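Beta-fructofuranosidase (Arthrobacter, PDB 3WPU) belongs to the levansucrase/invertase family, enzymes whose main domain is a five-bladed beta-propeller. Local coordinates at residues P367-Y371 and H417-H423; A53-P58 and T467-Y471; T59-P65 and L478-A482. All coordinates share one frame; numbering follows the deposited sequence. Where two conformers were deposited one is given.

Contact 1: P367-Y371 and H417-H423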
loop_
_atom_site.group_PDB
_atom_site.type_symbol
_atom_site.label_atom_id
_atom_site.label_comp_id
_atom_site.label_asym_id
_atom_site.label_seq_id
_atom_site.Cartn_x
_atom_site.Cartn_y
_atom_site.Cartn_z
ATOM N N PRO A 367 -3.552 -16.635 2.867
ATOM C CA PRO A 367 -4.566 -15.647 3.211
ATOM C C PRO A 367 -4.487 -14.382 2.384
ATOM O O PRO A 367 -3.416 -14.004 1.879
ATOM C CB PRO A 367 -4.255 -15.321 4.683
ATOM C CG PRO A 367 -2.812 -15.661 4.858
ATOM C CD PRO A 367 -2.532 -16.792 3.928
ATOM N N GLU A 368 -5.592 -13.669 2.311
ATOM C CA GLU A 368 -5.553 -12.260 1.910
ATOM C C GLU A 368 -4.671 -11.474 2.866
ATOM O O GLU A 368 -4.720 -11.730 4.066
ATOM C CB GLU A 368 -6.943 -11.649 2.050
ATOM C CG GLU A 368 -8.017 -12.299 1.192
ATOM C CD GLU A 368 -8.147 -11.699 -0.203
ATOM O OE1 GLU A 368 -8.163 -10.474 -0.343
ATOM O OE2 GLU A 368 -8.286 -12.452 -1.177
ATOM N N GLY A 369 -3.843 -10.544 2.383
ATOM C CA GLY A 369 -3.185 -9.623 3.298
ATOM C C GLY A 369 -1.757 -9.284 2.954
ATOM O O GLY A 369 -1.379 -9.301 1.785
ATOM N N VAL A 370 -1.006 -8.968 3.991
ATOM C CA VAL A 370 0.345 -8.437 3.832
ATOM C C VAL A 370 1.383 -9.531 3.781
ATOM O O VAL A 370 1.509 -10.333 4.712
ATOM C CB VAL A 370 0.725 -7.498 5.018
ATOM C CG1 VAL A 370 2.112 -6.903 4.770
ATOM C CG2 VAL A 370 -0.329 -6.421 5.214
ATOM N N TYR A 371 2.210 -9.457 2.744
ATOM C CA TYR A 371 3.369 -10.312 2.585
ATOM C C TYR A 371 4.573 -9.402 2.664
ATOM O O TYR A 371 4.484 -8.221 2.313
ATOM C CB TYR A 371 3.270 -11.095 1.265
ATOM C CG TYR A 371 2.160 -12.124 1.363
ATOM C CD1 TYR A 371 0.847 -11.763 1.155
ATOM C CD2 TYR A 371 2.438 -13.428 1.767
ATOM C CE1 TYR A 371 -0.181 -12.684 1.280
ATOM C CE2 TYR A 371 1.419 -14.355 1.910
ATOM C CZ TYR A 371 0.117 -13.973 1.703
ATOM O OH TYR A 371 -0.871 -14.941 1.856
ATOM N N HIS A 417 -12.336 -13.293 6.476
ATOM C CA HIS A 417 -11.442 -13.642 5.361
ATOM C C HIS A 417 -11.154 -12.454 4.447
ATOM O O HIS A 417 -10.046 -12.351 3.921
ATOM C CB HIS A 417 -12.097 -14.754 4.542
ATOM C CG HIS A 417 -11.201 -15.466 3.586
ATOM N ND1 HIS A 417 -11.062 -15.080 2.272
ATOM C CD2 HIS A 417 -10.506 -16.618 3.717
ATOM C CE1 HIS A 417 -10.280 -15.944 1.643
ATOM N NE2 HIS A 417 -9.931 -16.886 2.501
ATOM N N PHE A 418 -12.115 -11.556 4.285
ATOM C CA PHE A 418 -11.960 -10.367 3.449
ATOM C C PHE A 418 -12.084 -9.067 4.243
ATOM O O PHE A 418 -12.441 -8.022 3.689
ATOM C CB PHE A 418 -12.990 -10.384 2.326
ATOM C CG PHE A 418 -12.926 -11.612 1.451
ATOM C CD1 PHE A 418 -11.834 -11.822 0.608
ATOM C CD2 PHE A 418 -13.955 -12.544 1.446
ATOM C CE1 PHE A 418 -11.775 -12.930 -0.226
ATOM C CE2 PHE A 418 -13.892 -13.659 0.612
ATOM C CZ PHE A 418 -12.795 -13.861 -0.204
ATOM N N GLN A 419 -11.794 -9.112 5.542
ATOM C CA GLN A 419 -12.061 -7.977 6.425
ATOM C C GLN A 419 -11.211 -6.768 6.130
ATOM O O GLN A 419 -11.549 -5.668 6.552
ATOM C CB GLN A 419 -11.880 -8.349 7.907
ATOM C CG GLN A 419 -10.429 -8.627 8.290
ATOM C CD GLN A 419 -10.260 -8.962 9.757
ATOM O OE1 GLN A 419 -11.197 -9.402 10.433
ATOM N NE2 GLN A 419 -9.073 -8.717 10.269
ATOM N N ALA A 420 -10.075 -6.997 5.470
ATOM C CA ALA A 420 -9.076 -5.959 5.271
ATOM C C ALA A 420 -8.354 -6.169 3.944
ATOM O O ALA A 420 -8.074 -7.307 3.539
ATOM C CB ALA A 420 -8.078 -5.982 6.426
ATOM N N TYR A 421 -8.078 -5.062 3.263
ATOM C CA TYR A 421 -7.234 -5.068 2.074
ATOM C C TYR A 421 -6.517 -3.715 1.900
ATOM O O TYR A 421 -6.754 -2.762 2.671
ATOM C CB TYR A 421 -7.991 -5.525 0.795
ATOM C CG TYR A 421 -7.032 -6.139 -0.187
ATOM C CD1 TYR A 421 -6.359 -7.305 0.134
ATOM C CD2 TYR A 421 -6.729 -5.510 -1.392
ATOM C CE1 TYR A 421 -5.431 -7.857 -0.721
ATOM C CE2 TYR A 421 -5.770 -6.033 -2.252
ATOM C CZ TYR A 421 -5.130 -7.215 -1.921
ATOM O OH TYR A 421 -4.178 -7.796 -2.761
ATOM N N SER A 422 -5.588 -3.699 0.933
ATOM C CA SER A 422 -4.753 -2.544 0.609
ATOM C C SER A 422 -4.059 -1.964 1.837
ATOM O O SER A 422 -3.943 -0.735 2.011
ATOM C CB SER A 422 -5.561 -1.498 -0.154
ATOM O OG SER A 422 -6.007 -2.063 -1.376
ATOM N N HIS A 423 -3.537 -2.862 2.657
ATOM C CA HIS A 423 -2.879 -2.482 3.874
ATOM C C HIS A 423 -1.671 -1.588 3.555
ATOM O O HIS A 423 -1.074 -1.659 2.466
ATOM C CB HIS A 423 -2.314 -3.697 4.584
ATOM C CG HIS A 423 -3.312 -4.756 4.923
ATOM N ND1 HIS A 423 -4.054 -5.426 3.980
ATOM C CD2 HIS A 423 -3.633 -5.304 6.116
ATOM C CE1 HIS A 423 -4.798 -6.340 4.582
ATOM N NE2 HIS A 423 -4.561 -6.282 5.878
HETATM O O HOH W 1 -9.426 -8.982 1.602
HETATM O O HOH W 2 -7.920 -14.327 3.616
#

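Contact 2: A53-P58 and T467-Y471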
loop_
_atom_site.group_PDB
_atom_site.type_symbol
_atom_site.label_atom_id
_atom_site.label_comp_id
_atom_site.label_asym_id
_atom_site.label_seq_id
_atom_site.Cartn_x
_atom_site.Cartn_y
_atom_site.Cartn_z
ATOM N N ALA A 53 -1.663 -17.160 15.037
ATOM C CA ALA A 53 -2.190 -15.890 15.538
ATOM C C ALA A 53 -1.187 -14.758 15.342
ATOM O O ALA A 53 -1.572 -13.620 15.054
ATOM C CB ALA A 53 -2.575 -16.012 17.007
ATOM N N SER A 54 0.088 -15.089 15.422
ATOM C CA SER A 54 1.130 -14.056 15.328
ATOM C C SER A 54 1.246 -13.403 13.946
ATOM O O SER A 54 1.872 -12.352 13.817
ATOM C CB SER A 54 2.495 -14.595 15.754
ATOM O OG SER A 54 2.925 -15.615 14.864
ATOM N N VAL A 55 0.709 -14.040 12.913
ATOM C CA VAL A 55 0.735 -13.479 11.578
ATOM C C VAL A 55 -0.675 -13.305 11.004
ATOM O O VAL A 55 -0.861 -13.190 9.784
ATOM C CB VAL A 55 1.620 -14.332 10.629
ATOM C CG1 VAL A 55 3.082 -14.267 11.055
ATOM C CG2 VAL A 55 1.115 -15.758 10.493
ATOM N N THR A 56 -1.652 -13.284 11.905
ATOM C CA THR A 56 -3.045 -13.028 11.563
ATOM C C THR A 56 -3.530 -11.694 12.148
ATOM O O THR A 56 -3.359 -11.414 13.342
ATOM C CB THR A 56 -3.953 -14.167 12.062
ATOM O OG1 THR A 56 -3.574 -15.400 11.442
ATOM C CG2 THR A 56 -5.416 -13.884 11.769
ATOM N N MET A 57 -4.146 -10.869 11.308
ATOM C CA MET A 57 -4.740 -9.609 11.755
ATOM C C MET A 57 -5.840 -9.852 12.775
ATOM O O MET A 57 -6.654 -10.732 12.559
ATOM C CB MET A 57 -5.345 -8.871 10.560
ATOM C CG MET A 57 -5.764 -7.445 10.844
ATOM S SD MET A 57 -6.436 -6.660 9.357
ATOM C CE MET A 57 -7.093 -5.139 10.082
ATOM N N PRO A 58 -5.878 -9.067 13.863
ATOM C CA PRO A 58 -7.018 -9.113 14.785
ATOM C C PRO A 58 -8.323 -8.999 14.062
ATOM O O PRO A 58 -8.437 -8.269 13.073
ATOM C CB PRO A 58 -6.770 -7.927 15.717
ATOM C CG PRO A 58 -5.278 -7.718 15.688
ATOM C CD PRO A 58 -4.810 -8.164 14.333
ATOM N N THR A 467 8.064 -11.429 12.329
ATOM C CA THR A 467 7.150 -10.398 12.760
ATOM C C THR A 467 6.086 -11.039 13.645
ATOM O O THR A 467 5.897 -12.257 13.601
ATOM C CB THR A 467 6.426 -9.702 11.571
ATOM O OG1 THR A 467 5.522 -10.620 10.922
ATOM C CG2 THR A 467 7.399 -9.187 10.570
ATOM N N ALA A 468 5.406 -10.214 14.438
ATOM C CA ALA A 468 4.349 -10.693 15.325
ATOM C C ALA A 468 3.349 -9.600 15.568
ATOM O O ALA A 468 3.698 -8.474 15.933
ATOM C CB ALA A 468 4.914 -11.166 16.660
ATOM N N VAL A 469 2.080 -9.957 15.478
ATOM C CA VAL A 469 1.027 -9.029 15.804
ATOM C C VAL A 469 1.047 -8.714 17.291
ATOM O O VAL A 469 1.239 -9.612 18.123
ATOM C CB VAL A 469 -0.317 -9.649 15.429
ATOM C CG1 VAL A 469 -1.489 -8.866 16.023
ATOM C CG2 VAL A 469 -0.439 -9.692 13.899
ATOM N N ASP A 470 0.871 -7.437 17.614
ATOM C CA ASP A 470 0.807 -6.991 19.006
ATOM C C ASP A 470 -0.654 -6.988 19.455
ATOM O O ASP A 470 -1.381 -6.038 19.217
ATOM C CB ASP A 470 1.450 -5.621 19.182
ATOM C CG ASP A 470 1.438 -5.162 20.630
ATOM O OD1 ASP A 470 0.969 -5.945 21.500
ATOM O OD2 ASP A 470 1.877 -4.025 20.890
ATOM N N TYR A 471 -1.051 -8.061 20.128
ATOM C CA TYR A 471 -2.420 -8.182 20.641
ATOM C C TYR A 471 -2.671 -7.349 21.924
ATOM O O TYR A 471 -3.803 -7.309 22.419
ATOM C CB TYR A 471 -2.773 -9.648 20.850
ATOM C CG TYR A 471 -3.060 -10.398 19.567
ATOM C CD1 TYR A 471 -4.321 -10.353 18.988
ATOM C CD2 TYR A 471 -2.066 -11.141 18.933
ATOM C CE1 TYR A 471 -4.595 -11.044 17.810
ATOM C CE2 TYR A 471 -2.324 -11.831 17.766
ATOM C CZ TYR A 471 -3.588 -11.788 17.212
ATOM O OH TYR A 471 -3.839 -12.499 16.055
HETATM O O HOH W 3 3.106 -10.439 12.086
HETATM O O HOH W 4 5.581 -14.696 14.601
#

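Contact 3: T59-P65 and L478-A482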
loop_
_atom_site.group_PDB
_atom_site.type_symbol
_atom_site.label_atom_id
_atom_site.label_comp_id
_atom_site.label_asym_id
_atom_site.label_seq_id
_atom_site.Cartn_x
_atom_site.Cartn_y
_atom_site.Cartn_z
ATOM N N THR A 59 -9.325 -9.742 14.549
ATOM C CA THR A 59 -10.607 -9.820 13.896
ATOM C C THR A 59 -11.376 -8.510 14.034
ATOM O O THR A 59 -11.534 -7.974 15.145
ATOM C CB THR A 59 -11.393 -11.004 14.487
ATOM O OG1 THR A 59 -10.725 -12.243 14.189
ATOM C CG2 THR A 59 -12.810 -11.083 13.931
ATOM N N VAL A 60 -11.826 -7.972 12.899
ATOM C CA VAL A 60 -12.537 -6.700 12.854
ATOM C C VAL A 60 -14.011 -6.941 13.144
ATOM O O VAL A 60 -14.603 -7.820 12.544
ATOM C CB VAL A 60 -12.390 -6.045 11.481
ATOM C CG1 VAL A 60 -13.159 -4.749 11.386
ATOM C CG2 VAL A 60 -10.905 -5.738 11.255
ATOM N N PRO A 61 -14.603 -6.130 14.036
ATOM C CA PRO A 61 -16.047 -6.387 14.246
ATOM C C PRO A 61 -16.894 -6.004 13.047
ATOM O O PRO A 61 -16.556 -5.074 12.310
ATOM C CB PRO A 61 -16.402 -5.505 15.431
ATOM C CG PRO A 61 -15.397 -4.443 15.427
ATOM C CD PRO A 61 -14.105 -5.099 14.955
ATOM N N GLN A 62 -18.012 -6.716 12.893
ATOM C CA GLN A 62 -18.912 -6.540 11.760
ATOM C C GLN A 62 -19.709 -5.252 11.860
ATOM O O GLN A 62 -20.169 -4.743 10.844
ATOM C CB GLN A 62 -19.859 -7.741 11.627
ATOM C CG GLN A 62 -20.579 -7.771 10.287
ATOM C CD GLN A 62 -21.195 -9.114 9.942
ATOM O OE1 GLN A 62 -20.647 -10.167 10.250
ATOM N NE2 GLN A 62 -22.328 -9.078 9.263
ATOM N N ASP A 63 -19.873 -4.752 13.082
ATOM C CA ASP A 63 -20.484 -3.442 13.316
ATOM C C ASP A 63 -19.375 -2.417 13.375
ATOM O O ASP A 63 -18.737 -2.219 14.426
ATOM C CB ASP A 63 -21.295 -3.453 14.607
ATOM C CG ASP A 63 -22.382 -4.493 14.578
ATOM O OD1 ASP A 63 -23.405 -4.243 13.911
ATOM O OD2 ASP A 63 -22.190 -5.559 15.199
ATOM N N PHE A 64 -19.112 -1.799 12.239
ATOM C CA PHE A 64 -18.048 -0.822 12.160
ATOM C C PHE A 64 -18.662 0.529 11.820
ATOM O O PHE A 64 -19.697 0.592 11.152
ATOM C CB PHE A 64 -17.004 -1.243 11.128
ATOM C CG PHE A 64 -17.583 -1.704 9.806
ATOM C CD1 PHE A 64 -17.949 -0.778 8.834
ATOM C CD2 PHE A 64 -17.769 -3.059 9.540
ATOM C CE1 PHE A 64 -18.446 -1.198 7.615
ATOM C CE2 PHE A 64 -18.282 -3.483 8.328
ATOM C CZ PHE A 64 -18.641 -2.551 7.364
ATOM N N PRO A 65 -18.024 1.615 12.279
ATOM C CA PRO A 65 -18.416 2.937 11.828
ATOM C C PRO A 65 -17.944 3.182 10.393
ATOM O O PRO A 65 -17.076 2.445 9.857
ATOM C CB PRO A 65 -17.702 3.852 12.801
ATOM C CG PRO A 65 -16.430 3.111 13.113
ATOM C CD PRO A 65 -16.795 1.651 13.094
ATOM N N LEU A 478 -6.843 -4.249 18.222
ATOM C CA LEU A 478 -7.532 -3.234 17.409
ATOM C C LEU A 478 -7.367 -1.834 17.980
ATOM O O LEU A 478 -7.802 -1.553 19.102
ATOM C CB LEU A 478 -9.026 -3.547 17.340
ATOM C CG LEU A 478 -9.423 -4.878 16.697
ATOM C CD1 LEU A 478 -10.924 -5.044 16.853
ATOM C CD2 LEU A 478 -9.057 -4.923 15.238
ATOM N N GLY A 479 -6.720 -0.955 17.222
ATOM C CA GLY A 479 -6.629 0.449 17.566
ATOM C C GLY A 479 -7.811 1.277 17.071
ATOM O O GLY A 479 -8.963 0.807 17.003
ATOM N N GLY A 480 -7.522 2.532 16.752
ATOM C CA GLY A 480 -8.558 3.467 16.354
ATOM C C GLY A 480 -9.071 3.183 14.951
ATOM O O GLY A 480 -8.312 2.827 14.066
ATOM N N TRP A 481 -10.379 3.310 14.749
ATOM C CA TRP A 481 -10.916 3.279 13.403
ATOM C C TRP A 481 -10.280 4.373 12.544
ATOM O O TRP A 481 -10.276 5.545 12.910
ATOM C CB TRP A 481 -12.424 3.467 13.454
ATOM C CG TRP A 481 -13.119 2.381 14.193
ATOM C CD1 TRP A 481 -13.545 2.403 15.499
ATOM C CD2 TRP A 481 -13.487 1.105 13.669
ATOM N NE1 TRP A 481 -14.192 1.211 15.806
ATOM C CE2 TRP A 481 -14.152 0.396 14.699
ATOM C CE3 TRP A 481 -13.334 0.494 12.419
ATOM C CZ2 TRP A 481 -14.626 -0.893 14.527
ATOM C CZ3 TRP A 481 -13.821 -0.795 12.248
ATOM C CH2 TRP A 481 -14.463 -1.475 13.296
ATOM N N ALA A 482 -9.735 3.983 11.389
ATOM C CA ALA A 482 -9.208 4.919 10.400
ATOM C C ALA A 482 -8.097 5.803 10.992
ATOM O O ALA A 482 -7.910 6.955 10.608
ATOM C CB ALA A 482 -10.335 5.750 9.791
#

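Contact 1: P367-Y371 and H417-H423
His417 meets Glu368 through its backbone carbonyl: Glu368 CG lies 3.4 Å from His417 O. Beside this approach, one water links the two backbones, accepting from Glu368 N at 2.7 Å and donating to His417 O; it stands over the centre of one face of the His417 imidazole. At Phe418 the carboxylate arrives from the rim of the ring, with Glu368 OE2 3.6 Å from Phe418 CE1 and near the ring plane, while the carboxylate plane is turned 67° from that of the ring. The bend at chi2 of Glu368 (-89°) folds the carboxylate back between Phe418 and Tyr421. At Ala420 a second water lies within donating distance of the carbonyl O and of Glu368 OE1 (2.8 Å), though other acceptors nearby compete for its protons. Tyr421 is then crossed at about a right angle, its CD1 lying 3.7 Å from Glu368 OE1. The polar ends are held from outside: His356 ND1 and the backbone N of Arg357 grip the carboxylate, and Tyr421 OH bonds to Glu338. His423, beyond the corner at Ser422, offers a ring face to Val370, whose CG2 sits 3.4 Å from His423 CG. Next to it, Gly369 CA approaches His423 CE1 at 3.9 Å. No direct hydrogen bond spans the segments, so water and van der Waals packing carry the contact. Strand 369-375, flanked by strands 348-355 and 391-394 of its own sheet, is thereby set against the start of strand 423-425, an edge of the next sheet; Ile354 and Leu393 close in on His423.

Contact 2: A53-P58 and T467-Y471
Val469 and Ser54 join the backbones by one bond, Val469 N to Ser54 O at 2.9 Å with an N-H...O angle of 151° and the donor tilted 28° from the carbonyl plane. Ala468 adds a CA-H...O contact to the same oxygen, at 3.3 Å from Ala468 CA to Ser54 O, and a water shared with Thr467 OG1 donates to it as well. A second water ties Ser54 OG to Thr467 O. Among the side chains, Tyr471 is the polar anchor: its hydroxyl donates to Ala53 O at 2.7 Å, lying 30° out of the carbonyl plane. Thr56 N reaches Ala53 O from the other face of that plane, so the oxygen is gripped by the turn of its own segment and by the tyrosine together. Thr56 O also stands close, 3.0 Å from Tyr471 OH. The aliphatic half of the contact is built on Val469 and Pro58, which point toward each other, Val469 CG1 being 3.8 Å from Pro58 CD. With CG1 anti to the backbone N and CG2 beside it, Val469 divides its branches: CG1 meets the proline, and CG2 lies 3.4 Å from Thr56 O. The proline then passes obliquely to Tyr471, with Pro58 CG 4.0 Å from Tyr471 CE1. The 53-58 loop is thus tied to strand 467-469 at Ser54 and runs on to Tyr471 just beyond it. That strand is an edge of a four-stranded antiparallel sheet, in the order 423-425, 430-434, 454-458, 467-469, which fits a blade of the five-bladed beta-propeller of this family.

Contact 3: T59-P65 and L478-A482
Trp481, Leu478 and Pro65 bury the most surface where two loops of the beta-propeller enzyme meet, one leading to strand 72-81 and the other running from strand 467-469 to strand 488-493. The indole receives the proline ring on one face in a CH-pi contact: Pro65 CD is 3.4 Å from the centroid of the Trp481 six-membered ring, only 15° off its normal. The two side chains cross at about a right angle, and Pro65 CG lies over the five-membered part, 3.6 Å from Trp481 CG. The benzo end is hemmed in by other residues of 59-65. Pro61 CG comes to its edge, 3.7 Å from Trp481 CZ2, and Val60 CG1 approaches CH2 obliquely. Leu478 extends the apolar patch from the other end of its segment. Its chi1 of -62° and extended chi2 (175°) together carry the CD1 branch to the other loop, where Leu478 CD1 points toward Pro61 CD at 3.7 Å while lying 3.4 Å from Thr59 O. No hydrogen bond spans the segments, and apolar packing joins them. Phe64 adds its CB, 3.3 Å from Trp481 CH2.

Along the chain the order is 53-58, 59-65, 367-371, 417-423, 467-471, 478-482. Contacts 2 and 3 therefore alternate, and both enclose contact 1. The centres of the contacts lie about 13 Å (1 to 2), 14 Å (1 to 3) and 16 Å (2 to 3) apart. Contact 1 is the deepest, about 11 Å from the chain centre against 19 Å for the others. One unbroken loop, 53-65, serves contacts 2 and 3, and Gln419 of contact 1 pins it with probable hydrogen bonds to Pro58 O and Val60 N. Strands 423-425 and 467-469 are opposite edges of one four-stranded sheet. Through contacts 2 and 3 and Gln419, loop 53-65 is joined to segments more than 350 residues later.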